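Local coordinates for protein FACT complex subunit SPT16 (Ashbya gossypii, PDB 6A8M) that is the N-terminal, peptidase-like part of a FACT complex subunit, which probably acts as a histone chaperone that reorganizes nucleosomes in transcription, replication and DNA repair, at residues E326-N331 with I397-N402; L173-D178 with G366-L371. All coordinates share one frame; numbering follows the deposited sequence.

Both contacts are buried and reach the same five-stranded antiparallel sheet of the M24 peptidase-like domain, in which strands 364-368 and 394-405 are neighbours. Interaction 1 lays helix 312-332 over strand 394-405, inside that domain. Interaction 2 brings the end of helix 167-174 and the loop after it against the end of strand 364-368, near the N-terminal lobe. Their centres lie about 18 Å apart and their nearest atoms about 4 Å, without touching. Along the chain the order is 173-178, 326-331, 366-371 and 397-402, so the segments of the two contacts alternate. The sheet thus has a helix of its own domain packed against it, and is joined at a strand end to the link between the lobes.

Interaction 1 of 2, residues E326-N331 with I397-N402; sequences EEIINN and ISLGFN
Ile328 and Ile397 have similar first torsions, chi1 -65° and -57°, which place CG2 of each anti to the backbone N and bring these two branch methyls together, CG2 to CG2, at 3.9 Å. The two chains run alongside each other with opposite headings. The longer branch of Ile328, extended at its second torsion, carries CD1 on to Leu399, whose CD2 meets it tip to tip at 3.8 Å. One branched helix residue thus touches two strand residues, Ile397 and Leu399, which alternate with Ser398 and so both face the helix. This is helix-on-sheet packing within the pita-bread fold of the M24 family, where helices pack on a curved antiparallel sheet; the axes of the two segments approach to 10.0 Å and run nearly antiparallel, at 158°. Isoleucine and leucine suit this buried, wholly apolar interface because their methyls offer several directions of contact. Ile329 adds a looser touch, its CG1 lying 4.4 Å from CG2 of Ile397, and also reaches Val421 on strand 412-424. Leu321 and Leu324, earlier on the helix, cover Leu399, while Ile342 and Ala346 of helix 339-353 pack on Ile328.

Interaction 2 of 2, residues L173-D178 with G366-L371; sequences LWAVKD and GSLMGL
Lys177 sets its CE methylene against the backbone of Met369 and Gly370, 3.7 Å from CA of Gly370. Two bends shape its chain, at chi2 (-74°) and chi4 (-76°), and fold the ammonium back toward its own segment. There NZ of Lys177 gives a hydrogen bond to the carbonyl O of Ala175 at 2.9 Å, coming from above the carbonyl plane, and a weak one to the O of Trp174 at 2.8 Å. NZ of Lys177 also donates to a water that accepts a second bond from the backbone N of Leu371, 3.0 Å from the water oxygen, so this buried charge bridges the two segments. Glycine suits position 370, since a side chain there would run into CE of Lys177. Beside this polar junction, with CG roughly anti to the backbone N (chi1 -155°), Leu368 sends its CD2 methyl to CB of Ala175, 3.7 Å away, where a small residue allows close approach. Replacing Lys177 by a methionine would probably leave the carbonyls of Trp174 and Ala175 without their ammonium partner and break the water link to Leu371. Asp178 then N-caps helix 179-208 and forms a salt bridge with Arg15. The contact thus ties the link between helices 167-174 and 179-208 to the M24 domain, in the two-lobed architecture familiar from aminopeptidase P and creatinase.

Interaction 1 of 2, residues E326-N331 with I397-N402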
ATOM      1  N   GLU A 326      18.419  -2.227  11.684  1.00 19.00           N
ATOM      2  CA  GLU A 326      19.532  -2.663  10.848  1.00 21.27           C
ATOM      3  C   GLU A 326      19.610  -4.184  10.785  1.00 20.99           C
ATOM      4  O   GLU A 326      19.833  -4.756   9.711  1.00 20.21           O
ATOM      5  CB  GLU A 326      20.837  -2.067  11.381  1.00 26.97           C
ATOM      6  CG  GLU A 326      22.086  -2.549  10.659  1.00 34.22           C
ATOM      7  CD  GLU A 326      22.180  -2.039   9.232  1.00 40.10           C
ATOM      8  OE1 GLU A 326      21.676  -0.934   8.952  1.00 40.85           O
ATOM      9  OE2 GLU A 326      22.757  -2.755   8.385  1.00 42.44           O
ATOM     10  N   GLU A 327      19.425  -4.855  11.928  1.00 16.93           N
ATOM     11  CA  GLU A 327      19.410  -6.316  11.942  1.00 16.25           C
ATOM     12  C   GLU A 327      18.316  -6.859  11.032  1.00 17.18           C
ATOM     13  O   GLU A 327      18.537  -7.818  10.287  1.00 17.39           O
ATOM     14  CB  GLU A 327      19.230  -6.808  13.383  1.00 16.02           C
ATOM     15  CG  GLU A 327      18.792  -8.278  13.547  1.00 19.26           C
ATOM     16  CD  GLU A 327      19.858  -9.305  13.185  1.00 23.07           C
ATOM     17  OE1 GLU A 327      21.002  -8.913  12.884  1.00 21.54           O
ATOM     18  OE2 GLU A 327      19.555 -10.522  13.208  1.00 23.20           O
ATOM     19  N   ILE A 328      17.128  -6.257  11.076  1.00 16.60           N
ATOM     20  CA  ILE A 328      16.042  -6.702  10.208  1.00 16.24           C
ATOM     21  C   ILE A 328      16.393  -6.446   8.746  1.00 19.54           C
ATOM     22  O   ILE A 328      16.322  -7.349   7.907  1.00 20.12           O
ATOM     23  CB  ILE A 328      14.726  -6.007  10.602  1.00 15.39           C
ATOM     24  CG1 ILE A 328      14.310  -6.447  11.990  1.00 14.51           C
ATOM     25  CG2 ILE A 328      13.605  -6.335   9.629  1.00 17.65           C
ATOM     26  CD1 ILE A 328      13.203  -5.600  12.533  1.00 14.39           C
ATOM     27  N   ILE A 329      16.810  -5.218   8.427  1.00 18.80           N
ATOM     28  CA  ILE A 329      16.969  -4.839   7.022  1.00 19.74           C
ATOM     29  C   ILE A 329      18.129  -5.588   6.383  1.00 21.63           C
ATOM     30  O   ILE A 329      18.005  -6.131   5.277  1.00 24.25           O
ATOM     31  CB  ILE A 329      17.145  -3.318   6.890  1.00 19.00           C
ATOM     32  CG1 ILE A 329      15.825  -2.606   7.217  1.00 17.89           C
ATOM     33  CG2 ILE A 329      17.679  -2.975   5.483  1.00 20.60           C
ATOM     34  CD1 ILE A 329      15.908  -1.073   7.302  1.00 20.10           C
ATOM     35  N   ASN A 330      19.269  -5.643   7.059  1.00 22.00           N
ATOM     36  CA  ASN A 330      20.470  -6.133   6.406  1.00 24.79           C
ATOM     37  C   ASN A 330      20.858  -7.547   6.821  1.00 25.08           C
ATOM     38  O   ASN A 330      21.798  -8.115   6.251  1.00 25.56           O
ATOM     39  CB  ASN A 330      21.608  -5.128   6.631  1.00 29.99           C
ATOM     40  CG  ASN A 330      21.457  -3.892   5.725  1.00 34.47           C
ATOM     41  OD1 ASN A 330      21.288  -4.029   4.510  1.00 37.52           O
ATOM     42  ND2 ASN A 330      21.465  -2.700   6.313  1.00 35.06           N
ATOM     43  N   ASN A 331      20.123  -8.162   7.746  1.00 20.35           N
ATOM     44  CA  ASN A 331      20.375  -9.552   8.071  1.00 20.94           C
ATOM     45  C   ASN A 331      19.181 -10.468   7.847  1.00 22.10           C
ATOM     46  O   ASN A 331      19.355 -11.554   7.304  1.00 26.34           O
ATOM     47  CB  ASN A 331      20.841  -9.673   9.520  1.00 24.84           C
ATOM     48  CG  ASN A 331      21.447 -11.012   9.807  1.00 31.76           C
ATOM     49  OD1 ASN A 331      22.195 -11.547   8.985  1.00 32.27           O
ATOM     50  ND2 ASN A 331      21.117 -11.582  10.958  1.00 35.54           N
ATOM     51  N   ILE A 397       9.059  -1.572   6.551  1.00 10.73           N
ATOM     52  CA  ILE A 397       9.655  -2.152   7.753  1.00 10.88           C
ATOM     53  C   ILE A 397       9.401  -1.147   8.864  1.00 10.68           C
ATOM     54  O   ILE A 397      10.026  -0.079   8.898  1.00 12.71           O
ATOM     55  CB  ILE A 397      11.155  -2.430   7.565  1.00 11.88           C
ATOM     56  CG1 ILE A 397      11.390  -3.353   6.367  1.00 10.75           C
ATOM     57  CG2 ILE A 397      11.770  -3.018   8.828  1.00 14.84           C
ATOM     58  CD1 ILE A 397      10.775  -4.753   6.548  1.00 12.21           C
ATOM     59  N   SER A 398       8.459  -1.473   9.758  1.00 11.65           N
ATOM     60  CA  SER A 398       7.968  -0.521  10.750  1.00 11.21           C
ATOM     61  C   SER A 398       7.988  -1.220  12.096  1.00 11.46           C
ATOM     62  O   SER A 398       7.355  -2.270  12.265  1.00 11.67           O
ATOM     63  CB  SER A 398       6.545  -0.056  10.410  1.00 13.72           C
ATOM     64  OG  SER A 398       5.979   0.665  11.503  1.00 11.94           O
ATOM     65  N   LEU A 399       8.699  -0.649  13.051  1.00 12.11           N
ATOM     66  CA  LEU A 399       8.750  -1.284  14.354  1.00 15.77           C
ATOM     67  C   LEU A 399       8.563  -0.262  15.453  1.00 16.20           C
ATOM     68  O   LEU A 399       8.878   0.914  15.306  1.00 13.71           O
ATOM     69  CB  LEU A 399      10.034  -2.055  14.588  1.00 22.57           C
ATOM     70  CG  LEU A 399      11.340  -1.562  13.994  1.00 24.69           C
ATOM     71  CD1 LEU A 399      12.490  -2.009  14.849  1.00 29.80           C
ATOM     72  CD2 LEU A 399      11.496  -2.154  12.623  1.00 25.81           C
ATOM     73  N   GLY A 400       8.038  -0.741  16.564  1.00 19.31           N
ATOM     74  CA  GLY A 400       7.650   0.161  17.626  1.00 24.46           C
ATOM     75  C   GLY A 400       7.718  -0.539  18.959  1.00 21.85           C
ATOM     76  O   GLY A 400       7.646  -1.770  19.040  1.00 18.69           O
ATOM     77  N   PHE A 401       7.899   0.271  20.002  1.00 19.58           N
ATOM     78  CA  PHE A 401       7.825  -0.177  21.387  1.00 16.15           C
ATOM     79  C   PHE A 401       6.873   0.777  22.096  1.00 15.80           C
ATOM     80  O   PHE A 401       7.016   1.997  21.965  1.00 14.46           O
ATOM     81  CB  PHE A 401       9.199  -0.163  22.054  1.00 15.05           C
ATOM     82  CG  PHE A 401      10.197  -1.084  21.406  1.00 16.67           C
ATOM     83  CD1 PHE A 401      10.259  -2.411  21.772  1.00 14.05           C
ATOM     84  CD2 PHE A 401      11.062  -0.622  20.418  1.00 20.68           C
ATOM     85  CE1 PHE A 401      11.172  -3.278  21.168  1.00 15.64           C
ATOM     86  CE2 PHE A 401      11.980  -1.487  19.810  1.00 21.85           C
ATOM     87  CZ  PHE A 401      12.027  -2.811  20.183  1.00 19.63           C
ATOM     88  N   ASN A 402       5.903   0.238  22.826  1.00 14.15           N
ATOM     89  CA  ASN A 402       4.925   1.092  23.490  1.00 14.07           C
ATOM     90  C   ASN A 402       4.938   0.811  24.988  1.00 15.96           C
ATOM     91  O   ASN A 402       5.529  -0.167  25.462  1.00 19.23           O
ATOM     92  CB  ASN A 402       3.529   0.893  22.883  1.00 15.58           C
ATOM     93  CG  ASN A 402       2.577   2.087  23.132  1.00 16.75           C
ATOM     94  OD1 ASN A 402       2.934   3.074  23.781  1.00 14.98           O
ATOM     95  ND2 ASN A 402       1.367   1.990  22.592  1.00 16.52           N
TER

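Interaction 2 of 2, residues L173-D178 with G366-L371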
ATOM      1  N   LEU A 173       0.320 -12.479  -6.636  1.00 16.97           N
ATOM      2  CA  LEU A 173       0.524 -12.065  -8.019  1.00 18.31           C
ATOM      3  C   LEU A 173       1.133 -10.668  -8.102  1.00 20.49           C
ATOM      4  O   LEU A 173       1.976 -10.408  -8.970  1.00 24.24           O
ATOM      5  CB  LEU A 173      -0.808 -12.119  -8.758  1.00 20.26           C
ATOM      6  CG  LEU A 173      -0.899 -11.621 -10.190  1.00 24.47           C
ATOM      7  CD1 LEU A 173      -0.377 -12.678 -11.138  1.00 24.49           C
ATOM      8  CD2 LEU A 173      -2.352 -11.285 -10.482  1.00 26.19           C
ATOM      9  N   TRP A 174       0.725  -9.762  -7.204  1.00 19.07           N
ATOM     10  CA  TRP A 174       1.131  -8.348  -7.204  1.00 20.05           C
ATOM     11  C   TRP A 174       2.467  -8.099  -6.530  1.00 20.07           C
ATOM     12  O   TRP A 174       3.002  -6.990  -6.645  1.00 21.07           O
ATOM     13  CB  TRP A 174       0.100  -7.472  -6.453  1.00 21.29           C
ATOM     14  CG  TRP A 174      -1.172  -7.335  -7.124  1.00 20.71           C
ATOM     15  CD1 TRP A 174      -1.404  -7.400  -8.464  1.00 24.89           C
ATOM     16  CD2 TRP A 174      -2.431  -7.127  -6.505  1.00 19.86           C
ATOM     17  NE1 TRP A 174      -2.753  -7.240  -8.716  1.00 21.29           N
ATOM     18  CE2 TRP A 174      -3.402  -7.081  -7.529  1.00 19.80           C
ATOM     19  CE3 TRP A 174      -2.839  -6.985  -5.184  1.00 18.26           C
ATOM     20  CZ2 TRP A 174      -4.755  -6.881  -7.266  1.00 16.86           C
ATOM     21  CZ3 TRP A 174      -4.174  -6.772  -4.928  1.00 18.91           C
ATOM     22  CH2 TRP A 174      -5.121  -6.732  -5.970  1.00 17.91           C
ATOM     23  N   ALA A 175       2.995  -9.077  -5.794  1.00 16.31           N
ATOM     24  CA  ALA A 175       4.052  -8.799  -4.824  1.00 16.63           C
ATOM     25  C   ALA A 175       5.302  -8.227  -5.494  1.00 16.56           C
ATOM     26  O   ALA A 175       5.840  -7.198  -5.068  1.00 15.79           O
ATOM     27  CB  ALA A 175       4.399 -10.089  -4.072  1.00 18.22           C
ATOM     28  N   VAL A 176       5.792  -8.900  -6.519  1.00 15.53           N
ATOM     29  CA  VAL A 176       7.071  -8.541  -7.120  1.00 16.23           C
ATOM     30  C   VAL A 176       6.879  -7.294  -7.974  1.00 19.75           C
ATOM     31  O   VAL A 176       5.965  -7.230  -8.806  1.00 21.77           O
ATOM     32  CB  VAL A 176       7.630  -9.707  -7.942  1.00 18.43           C
ATOM     33  CG1 VAL A 176       8.765  -9.227  -8.849  1.00 20.05           C
ATOM     34  CG2 VAL A 176       8.089 -10.847  -7.015  1.00 21.11           C
ATOM     35  N   LYS A 177       7.741  -6.303  -7.774  1.00 15.26           N
ATOM     36  CA  LYS A 177       7.623  -5.019  -8.444  1.00 12.54           C
ATOM     37  C   LYS A 177       8.538  -5.013  -9.659  1.00 14.06           C
ATOM     38  O   LYS A 177       9.718  -5.374  -9.552  1.00 14.73           O
ATOM     39  CB  LYS A 177       7.991  -3.878  -7.489  1.00 12.47           C
ATOM     40  CG  LYS A 177       7.065  -3.775  -6.273  1.00 12.53           C
ATOM     41  CD  LYS A 177       5.690  -3.189  -6.661  1.00 12.28           C
ATOM     42  CE  LYS A 177       4.688  -3.355  -5.509  1.00 10.80           C
ATOM     43  NZ  LYS A 177       4.222  -4.767  -5.449  1.00 13.67           N
ATOM     44  N   ASP A 178       8.003  -4.615 -10.811  1.00 13.54           N
ATOM     45  CA  ASP A 178       8.832  -4.595 -12.005  1.00 15.35           C
ATOM     46  C   ASP A 178       9.654  -3.316 -12.002  1.00 14.98           C
ATOM     47  O   ASP A 178       9.611  -2.535 -11.050  1.00 15.99           O
ATOM     48  CB  ASP A 178       7.984  -4.775 -13.274  1.00 16.33           C
ATOM     49  CG  ASP A 178       7.086  -3.589 -13.609  1.00 19.69           C
ATOM     50  OD1 ASP A 178       7.289  -2.478 -13.099  1.00 18.78           O
ATOM     51  OD2 ASP A 178       6.165  -3.788 -14.444  1.00 18.40           O
ATOM     52  N   GLY A 366       5.949  -4.865  10.203  1.00 14.14           N
ATOM     53  CA  GLY A 366       5.568  -4.176   8.991  1.00 12.21           C
ATOM     54  C   GLY A 366       4.873  -5.088   8.013  1.00 13.53           C
ATOM     55  O   GLY A 366       4.286  -6.110   8.400  1.00 14.27           O
ATOM     56  N   SER A 367       4.913  -4.738   6.735  1.00 12.57           N
ATOM     57  CA  SER A 367       4.232  -5.564   5.749  1.00 11.77           C
ATOM     58  C   SER A 367       4.824  -5.325   4.373  1.00 12.36           C
ATOM     59  O   SER A 367       5.558  -4.364   4.143  1.00 11.85           O
ATOM     60  CB  SER A 367       2.737  -5.257   5.711  1.00 11.95           C
ATOM     61  OG  SER A 367       2.501  -4.048   5.017  1.00 13.16           O
ATOM     62  N   LEU A 368       4.484  -6.229   3.451  1.00 12.61           N
ATOM     63  CA  LEU A 368       4.584  -5.902   2.037  1.00 12.32           C
ATOM     64  C   LEU A 368       3.780  -4.638   1.747  1.00 10.85           C
ATOM     65  O   LEU A 368       2.714  -4.415   2.331  1.00 11.45           O
ATOM     66  CB  LEU A 368       4.073  -7.085   1.208  1.00 14.51           C
ATOM     67  CG  LEU A 368       4.537  -7.326  -0.222  1.00 16.97           C
ATOM     68  CD1 LEU A 368       6.033  -7.567  -0.325  1.00 14.93           C
ATOM     69  CD2 LEU A 368       3.758  -8.551  -0.752  1.00 17.72           C
ATOM     70  N   MET A 369       4.290  -3.815   0.826  1.00 12.52           N
ATOM     71  CA  MET A 369       3.673  -2.541   0.473  1.00 12.47           C
ATOM     72  C   MET A 369       3.805  -2.342  -1.033  1.00 12.76           C
ATOM     73  O   MET A 369       4.737  -2.854  -1.656  1.00 15.69           O
ATOM     74  CB  MET A 369       4.341  -1.382   1.252  1.00 14.71           C
ATOM     75  CG  MET A 369       3.773   0.021   1.009  1.00 14.88           C
ATOM     76  SD  MET A 369       4.481   1.181   2.188  1.00 12.44           S
ATOM     77  CE  MET A 369       6.220   0.951   1.817  1.00 12.24           C
ATOM     78  N   GLY A 370       2.859  -1.607  -1.615  1.00 12.89           N
ATOM     79  CA  GLY A 370       2.917  -1.315  -3.045  1.00 11.52           C
ATOM     80  C   GLY A 370       1.725  -0.473  -3.443  1.00 13.58           C
ATOM     81  O   GLY A 370       1.521   0.613  -2.886  1.00 11.83           O
ATOM     82  N   LEU A 371       0.911  -0.974  -4.385  1.00 13.34           N
ATOM     83  CA  LEU A 371      -0.370  -0.331  -4.667  1.00 13.49           C
ATOM     84  C   LEU A 371      -1.283  -0.369  -3.452  1.00 14.54           C
ATOM     85  O   LEU A 371      -2.099   0.542  -3.260  1.00 15.76           O
ATOM     86  CB  LEU A 371      -1.043  -1.016  -5.861  1.00 11.52           C
ATOM     87  CG  LEU A 371      -0.318  -0.861  -7.203  1.00 12.30           C
ATOM     88  CD1 LEU A 371      -0.884  -1.791  -8.277  1.00 12.08           C
ATOM     89  CD2 LEU A 371      -0.435   0.597  -7.682  1.00 10.52           C
TER
HETATM   90  O   HOH W   1       6.022  -5.289  -2.951  1.00 17.35           O
HETATM   91  O   HOH W   2       1.333  -3.617  -5.657  1.00 13.92           O